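Local coordinates for DUF3845 domain-containing protein (Bacteroides thetaiotaomicron VPI-5482, PDB 3GF6) that is of unknown function but, as a bacterial lipoprotein with an all-beta fold, probably works at the cell envelope, at residues Q66-D69 and Q70-D74; G163-D166 and S167-T171. One frame throughout, in Å; residues are numbered along the deposited sequence. Where two conformers were deposited one is given.

Interactions 1 and 2 are both turns at the ends of short strands, and both belong to the same antiparallel sheet. Interaction 1 comes first along the chain, in the loop after strand 67-68; interaction 2 joins strand 163-165 to strand 171-183. The pairing order runs from 67-68 through 29-35, 203-219, 112-123 and 171-183 to 163-165, so the turns follow strands at the two ends of this path. They lie on opposite sides of the chain's centre; the centres of the two contacts are about 34 Å apart and their nearest atoms about 21 Å apart. Each is therefore a separate local surface structure, held by its own bonds and related to the other through the shared sheet.

Interaction 1 (Q66-D69 and Q70-D74); sequences QQKD and QNVAD
Lys68 reaches past the turn to Asp74 and Val72, and its ammonium group holds the outgoing loop at two points. NZ forms a salt bridge with Asp74, 2.7 Å from OD1 and nearly in line with that carboxylate C-O bond. A second hydrogen bond, 2.8 Å, runs from Lys68 NZ to the backbone O of Val72, again almost end-on to the carbonyl (C=O...N angle 162°). A water accepts a third bond from NZ and gives a weak one to Gln70 O. The lysine chain starts with CG anti to the backbone N (chi1 -171°) and bends at chi3 (70°), which carries NZ to Val72 O and Asp74 OD1. On the way it passes Val72, the two side chains running antiparallel, with Lys68 CG 3.7 Å from Val72 CG2. With the carboxylate beside it, the ammonium is likely to stay charged.

Behind this grip the backbone folds as a type I turn from Asp69 to Val72, closed by a long bond of 3.3 Å from Val72 N to Asp69 O. The Asp69 side chain adds to the turn: OD1 takes Asn71 N at 2.9 Å on its anti side, close to the carboxylate plane, and also a weak bond from Asn71 ND2. Its other oxygen, OD2, is in a salt bridge with Arg33, tying the start of the turn to strand 29-35, where Val72 also packs on Leu30.

Just before Lys68, Gln66 and Gln67 both face Phe35 in a classic beta bulge. The arrangement is that of an Asx turn, Asp69 to Asn71, superimposed on a type I beta turn where an edge strand runs into a loop.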
ATOM      1  N   GLN A  66     -12.795   5.383   2.670  1.00 12.01           N
ATOM      2  CA  GLN A  66     -13.597   6.600   2.438  1.00 12.32           C
ATOM      3  C   GLN A  66     -14.159   7.241   3.710  1.00 14.67           C
ATOM      4  O   GLN A  66     -14.433   8.443   3.695  1.00 15.41           O
ATOM      5  CB  GLN A  66     -14.722   6.369   1.438  1.00 13.47           C
ATOM      6  CG  GLN A  66     -14.245   6.056  -0.005  1.00 14.43           C
ATOM      7  CD  GLN A  66     -15.333   6.285  -1.029  1.00 18.43           C
ATOM      8  OE1 GLN A  66     -16.058   5.358  -1.410  1.00 19.59           O
ATOM      9  NE2 GLN A  66     -15.479   7.529  -1.457  1.00 14.10           N
ATOM     10  N   GLN A  67     -14.414   6.458   4.754  1.00 11.18           N
ATOM     11  CA  GLN A  67     -14.970   6.974   6.025  1.00 12.82           C
ATOM     12  C   GLN A  67     -13.899   7.141   7.061  1.00 13.40           C
ATOM     13  O   GLN A  67     -13.005   6.282   7.205  1.00 13.48           O
ATOM     14  CB  GLN A  67     -16.034   6.014   6.607  1.00 14.27           C
ATOM     15  CG  GLN A  67     -17.137   5.591   5.641  1.00 12.67           C
ATOM     16  CD  GLN A  67     -17.822   6.727   4.973  1.00 14.25           C
ATOM     17  OE1 GLN A  67     -18.057   6.696   3.750  1.00 19.13           O
ATOM     18  NE2 GLN A  67     -18.160   7.740   5.746  1.00  8.41           N
ATOM     19  N   LYS A  68     -14.014   8.226   7.847  1.00 11.78           N
ATOM     20  CA  LYS A  68     -13.140   8.479   8.998  1.00 11.42           C
ATOM     21  C   LYS A  68     -13.999   8.261  10.216  1.00 11.92           C
ATOM     22  O   LYS A  68     -15.150   8.714  10.259  1.00 12.12           O
ATOM     23  CB  LYS A  68     -12.642   9.927   9.031  1.00 12.50           C
ATOM     24  CG  LYS A  68     -11.571  10.203  10.069  1.00 14.65           C
ATOM     25  CD  LYS A  68     -11.272  11.666  10.247  1.00 15.74           C
ATOM     26  CE  LYS A  68     -12.426  12.455  10.928  1.00 12.12           C
ATOM     27  NZ  LYS A  68     -11.950  13.768  11.500  1.00 12.92           N
ATOM     28  N   ASP A  69     -13.437   7.603  11.215  1.00 11.44           N
ATOM     29  CA  ASP A  69     -14.057   7.597  12.536  1.00 11.41           C
ATOM     30  C   ASP A  69     -14.153   9.063  12.993  1.00 11.88           C
ATOM     31  O   ASP A  69     -13.171   9.779  13.016  1.00 11.67           O
ATOM     32  CB  ASP A  69     -13.234   6.740  13.496  1.00 12.25           C
ATOM     33  CG  ASP A  69     -13.862   6.586  14.875  1.00 14.42           C
ATOM     34  OD1 ASP A  69     -13.949   7.581  15.595  1.00 15.68           O
ATOM     35  OD2 ASP A  69     -14.221   5.433  15.276  1.00 13.88           O
ATOM     36  N   GLN A  70     -15.358   9.492  13.370  1.00 11.42           N
ATOM     37  CA  GLN A  70     -15.581  10.901  13.664  1.00 15.46           C
ATOM     38  C   GLN A  70     -14.924  11.373  14.956  1.00 15.16           C
ATOM     39  O   GLN A  70     -14.918  12.582  15.251  1.00 19.55           O
ATOM     40  CB  GLN A  70     -17.068  11.229  13.633  1.00 16.02           C
ATOM     41  CG  GLN A  70     -17.680  11.057  12.240  1.00 15.97           C
ATOM     42  CD  GLN A  70     -17.004  11.930  11.224  1.00 24.32           C
ATOM     43  OE1 GLN A  70     -16.269  11.457  10.328  1.00 22.30           O
ATOM     44  NE2 GLN A  70     -17.180  13.234  11.390  1.00 22.43           N
ATOM     45  N   ASN A  71     -14.352  10.466  15.724  1.00 14.65           N
ATOM     46  CA  ASN A  71     -13.686  10.857  16.963  1.00 13.65           C
ATOM     47  C   ASN A  71     -12.147  11.009  16.866  1.00 16.03           C
ATOM     48  O   ASN A  71     -11.457  11.215  17.897  1.00 18.34           O
ATOM     49  CB  ASN A  71     -14.013   9.842  18.029  1.00 16.86           C
ATOM     50  CG  ASN A  71     -15.500   9.563  18.112  1.00 17.44           C
ATOM     51  OD1 ASN A  71     -16.296  10.467  18.355  1.00 20.81           O
ATOM     52  ND2 ASN A  71     -15.883   8.332  17.851  1.00 17.89           N
ATOM     53  N   VAL A  72     -11.601  10.868  15.662  1.00 12.49           N
ATOM     54  CA  VAL A  72     -10.169  11.024  15.440  1.00 11.58           C
ATOM     55  C   VAL A  72      -9.886  12.203  14.504  1.00 12.91           C
ATOM     56  O   VAL A  72     -10.748  12.622  13.716  1.00 10.69           O
ATOM     57  CB  VAL A  72      -9.531   9.757  14.842  1.00 11.44           C
ATOM     58  CG1 VAL A  72      -9.841   8.500  15.721  1.00 12.36           C
ATOM     59  CG2 VAL A  72      -9.960   9.553  13.380  1.00 11.99           C
ATOM     60  N   ALA A  73      -8.648  12.702  14.560  1.00 13.68           N
ATOM     61  CA  ALA A  73      -8.201  13.757  13.657  1.00 12.72           C
ATOM     62  C   ALA A  73      -8.218  13.285  12.203  1.00 12.85           C
ATOM     63  O   ALA A  73      -7.983  12.118  11.931  1.00 13.59           O
ATOM     64  CB  ALA A  73      -6.764  14.181  14.009  1.00 15.62           C
ATOM     65  N   ASP A  74      -8.445  14.211  11.278  1.00 14.12           N
ATOM     66  CA  ASP A  74      -8.227  13.923   9.866  1.00 14.56           C
ATOM     67  C   ASP A  74      -6.841  13.368   9.626  1.00 13.84           C
ATOM     68  O   ASP A  74      -5.880  13.800  10.256  1.00 13.64           O
ATOM     69  CB  ASP A  74      -8.358  15.185   9.028  1.00 13.67           C
ATOM     70  CG  ASP A  74      -9.786  15.697   8.938  1.00 21.66           C
ATOM     71  OD1 ASP A  74     -10.739  15.031   9.424  1.00 15.43           O
ATOM     72  OD2 ASP A  74      -9.927  16.785   8.333  1.00 21.46           O
TER
HETATM   73  O   HOH W   1     -14.362  14.542  12.546  1.00 34.78           O

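Interaction 2 (G163-D166 and S167-T171); sequences GTFD and SFRRT
Asp166 and Arg169 close a type I turn through a 3.1 Å bond from Arg169 N to Asp166 O, after which Arg169 takes a left-handed backbone conformation (phi 52°, psi 39°) that turns the chain back toward Thr171. There Asp166 N gives a weak bond to Thr171 O, and the CA of Phe165 makes a CH...O contact of 3.2 Å with the same Thr171 O.

The Asp166 carboxylate fills the inside of the bend. Its CG sits between the backbone N and the carbonyl carbon, which brings OD1 to the backbone N-H groups of Arg170 and Thr171. OD1 accepts Thr171 N at 3.0 Å, from well above the carboxylate plane, and a weaker bond from Arg170 N. A water spans the two arms, donating to Thr164 O and hydrogen-bonded to Thr171 OG1, each at 2.8 Å.

Beside the turn, Arg169 lays its guanidinium flat on one face of the Phe165 ring, planes 18° apart. This is a cation-pi contact, with Arg169 CZ 4.1 Å from the Phe165 ring centroid and NH1 offset toward the rim. Arg169 CG lies over the same face near its rim, 3.9 Å from Phe165 CD2.

The contact forms the beta-hairpin link between strands 163-165 and 171-183. Phe165 packs on Ile131 and Val134 of strand 129-139 in the other sheet, where Ile131 O receives Arg169 NE. With an alanine here in place of the ring, the guanidinium is likely to lose its flat partner and a gap to open beside Ile131 and Val134. Arg170 bonds Val124 through its backbone, and Thr171 rests on Glu121 and Leu123 at the end of strand 112-123.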
ATOM      1  N   GLY A 163      -1.989 -12.114  -2.803  1.00 13.45           N
ATOM      2  CA  GLY A 163      -3.265 -12.633  -3.300  1.00 14.88           C
ATOM      3  C   GLY A 163      -3.169 -13.683  -4.375  1.00 12.99           C
ATOM      4  O   GLY A 163      -2.101 -14.278  -4.608  1.00 15.50           O
ATOM      5  N   THR A 164      -4.302 -13.892  -5.030  1.00 11.91           N
ATOM      6  CA  THR A 164      -4.467 -14.919  -6.032  0.50 12.87           C
ATOM      7  C   THR A 164      -4.501 -14.293  -7.412  1.00 14.11           C
ATOM      8  O   THR A 164      -5.258 -13.350  -7.641  1.00 13.39           O
ATOM      9  CB  THR A 164      -5.811 -15.652  -5.833  0.50 13.37           C
ATOM     10  OG1 THR A 164      -5.890 -16.206  -4.507  0.50 11.27           O
ATOM     11  CG2 THR A 164      -5.959 -16.733  -6.860  0.50  5.64           C
ATOM     12  N   PHE A 165      -3.703 -14.825  -8.330  1.00 12.86           N
ATOM     13  CA  PHE A 165      -3.675 -14.298  -9.692  1.00 13.48           C
ATOM     14  C   PHE A 165      -4.510 -15.148 -10.598  1.00 16.36           C
ATOM     15  O   PHE A 165      -4.648 -16.344 -10.354  1.00 13.68           O
ATOM     16  CB  PHE A 165      -2.259 -14.323 -10.240  1.00 14.64           C
ATOM     17  CG  PHE A 165      -1.325 -13.390  -9.558  1.00 15.14           C
ATOM     18  CD1 PHE A 165      -0.558 -13.820  -8.475  1.00 17.37           C
ATOM     19  CD2 PHE A 165      -1.156 -12.110 -10.030  1.00 14.87           C
ATOM     20  CE1 PHE A 165       0.347 -12.980  -7.876  1.00 21.32           C
ATOM     21  CE2 PHE A 165      -0.259 -11.256  -9.436  1.00 18.19           C
ATOM     22  CZ  PHE A 165       0.493 -11.682  -8.356  1.00 20.02           C
ATOM     23  N   ASP A 166      -5.054 -14.548 -11.658  1.00 14.28           N
ATOM     24  CA  ASP A 166      -5.657 -15.314 -12.727  1.00 14.49           C
ATOM     25  C   ASP A 166      -4.536 -15.929 -13.590  1.00 15.13           C
ATOM     26  O   ASP A 166      -3.348 -15.693 -13.332  1.00 13.64           O
ATOM     27  CB  ASP A 166      -6.604 -14.458 -13.563  1.00 17.05           C
ATOM     28  CG  ASP A 166      -5.863 -13.431 -14.428  1.00 21.69           C
ATOM     29  OD1 ASP A 166      -4.815 -12.953 -13.984  1.00 17.29           O
ATOM     30  OD2 ASP A 166      -6.316 -13.143 -15.554  1.00 29.70           O
ATOM     31  N   SER A 167      -4.921 -16.729 -14.585  1.00 18.06           N
ATOM     32  CA  SER A 167      -3.948 -17.467 -15.387  0.50 17.77           C
ATOM     33  C   SER A 167      -2.935 -16.569 -16.089  1.00 18.74           C
ATOM     34  O   SER A 167      -1.783 -16.967 -16.240  1.00 19.64           O
ATOM     35  CB  SER A 167      -4.627 -18.417 -16.392  0.50 18.20           C
ATOM     36  OG  SER A 167      -5.204 -17.745 -17.490  0.50 12.79           O
ATOM     37  N   PHE A 168      -3.343 -15.372 -16.516  1.00 16.25           N
ATOM     38  CA  PHE A 168      -2.445 -14.490 -17.237  1.00 16.91           C
ATOM     39  C   PHE A 168      -1.800 -13.412 -16.350  1.00 12.49           C
ATOM     40  O   PHE A 168      -1.080 -12.571 -16.831  1.00 12.44           O
ATOM     41  CB  PHE A 168      -3.189 -13.812 -18.398  1.00 17.15           C
ATOM     42  CG  PHE A 168      -3.700 -14.761 -19.434  1.00 23.88           C
ATOM     43  CD1 PHE A 168      -2.910 -15.103 -20.500  1.00 21.69           C
ATOM     44  CD2 PHE A 168      -4.978 -15.294 -19.348  1.00 26.39           C
ATOM     45  CE1 PHE A 168      -3.360 -15.987 -21.471  1.00 27.94           C
ATOM     46  CE2 PHE A 168      -5.442 -16.175 -20.310  1.00 30.58           C
ATOM     47  CZ  PHE A 168      -4.615 -16.525 -21.373  1.00 23.49           C
ATOM     48  N   ARG A 169      -2.001 -13.463 -15.049  1.00 12.94           N
ATOM     49  CA  ARG A 169      -1.544 -12.366 -14.168  1.00 14.44           C
ATOM     50  C   ARG A 169      -2.027 -10.990 -14.643  1.00 14.38           C
ATOM     51  O   ARG A 169      -1.312  -9.971 -14.543  1.00 12.74           O
ATOM     52  CB  ARG A 169      -0.007 -12.402 -14.016  1.00 14.98           C
ATOM     53  CG  ARG A 169       0.451 -13.616 -13.220  1.00 18.32           C
ATOM     54  CD  ARG A 169       1.964 -13.676 -13.169  1.00 14.28           C
ATOM     55  NE  ARG A 169       2.522 -12.536 -12.440  1.00 11.92           N
ATOM     56  CZ  ARG A 169       3.035 -12.550 -11.207  1.00 12.59           C
ATOM     57  NH1 ARG A 169       3.065 -13.657 -10.458  1.00 17.33           N
ATOM     58  NH2 ARG A 169       3.562 -11.423 -10.719  1.00 14.78           N
ATOM     59  N   ARG A 170      -3.266 -10.966 -15.119  1.00 11.80           N
ATOM     60  CA  ARG A 170      -3.972  -9.702 -15.372  1.00 13.83           C
ATOM     61  C   ARG A 170      -4.674  -9.180 -14.129  1.00 12.59           C
ATOM     62  O   ARG A 170      -5.024  -8.008 -14.084  1.00 13.08           O
ATOM     63  CB  ARG A 170      -4.999  -9.865 -16.492  1.00 16.60           C
ATOM     64  CG  ARG A 170      -4.368 -10.032 -17.893  1.00 18.72           C
ATOM     65  CD  ARG A 170      -5.343 -10.652 -18.858  1.00 25.14           C
ATOM     66  NE  ARG A 170      -4.663 -11.137 -20.059  1.00 30.92           N
ATOM     67  CZ  ARG A 170      -5.216 -11.936 -20.970  1.00 34.05           C
ATOM     68  NH1 ARG A 170      -6.464 -12.373 -20.817  1.00 29.71           N
ATOM     69  NH2 ARG A 170      -4.505 -12.328 -22.030  1.00 36.43           N
ATOM     70  N   THR A 171      -4.938 -10.062 -13.162  1.00 14.47           N
ATOM     71  CA  THR A 171      -5.626  -9.696 -11.930  1.00 11.52           C
ATOM     72  C   THR A 171      -4.952 -10.285 -10.711  1.00 12.28           C
ATOM     73  O   THR A 171      -4.290 -11.330 -10.786  1.00 11.23           O
ATOM     74  CB  THR A 171      -7.124 -10.139 -11.922  1.00 15.33           C
ATOM     75  OG1 THR A 171      -7.223 -11.566 -11.900  1.00 16.22           O
ATOM     76  CG2 THR A 171      -7.844  -9.624 -13.133  1.00 17.19           C
TER
HETATM   77  O   HOH W   2      -7.344 -12.655  -9.347  1.00 11.51           O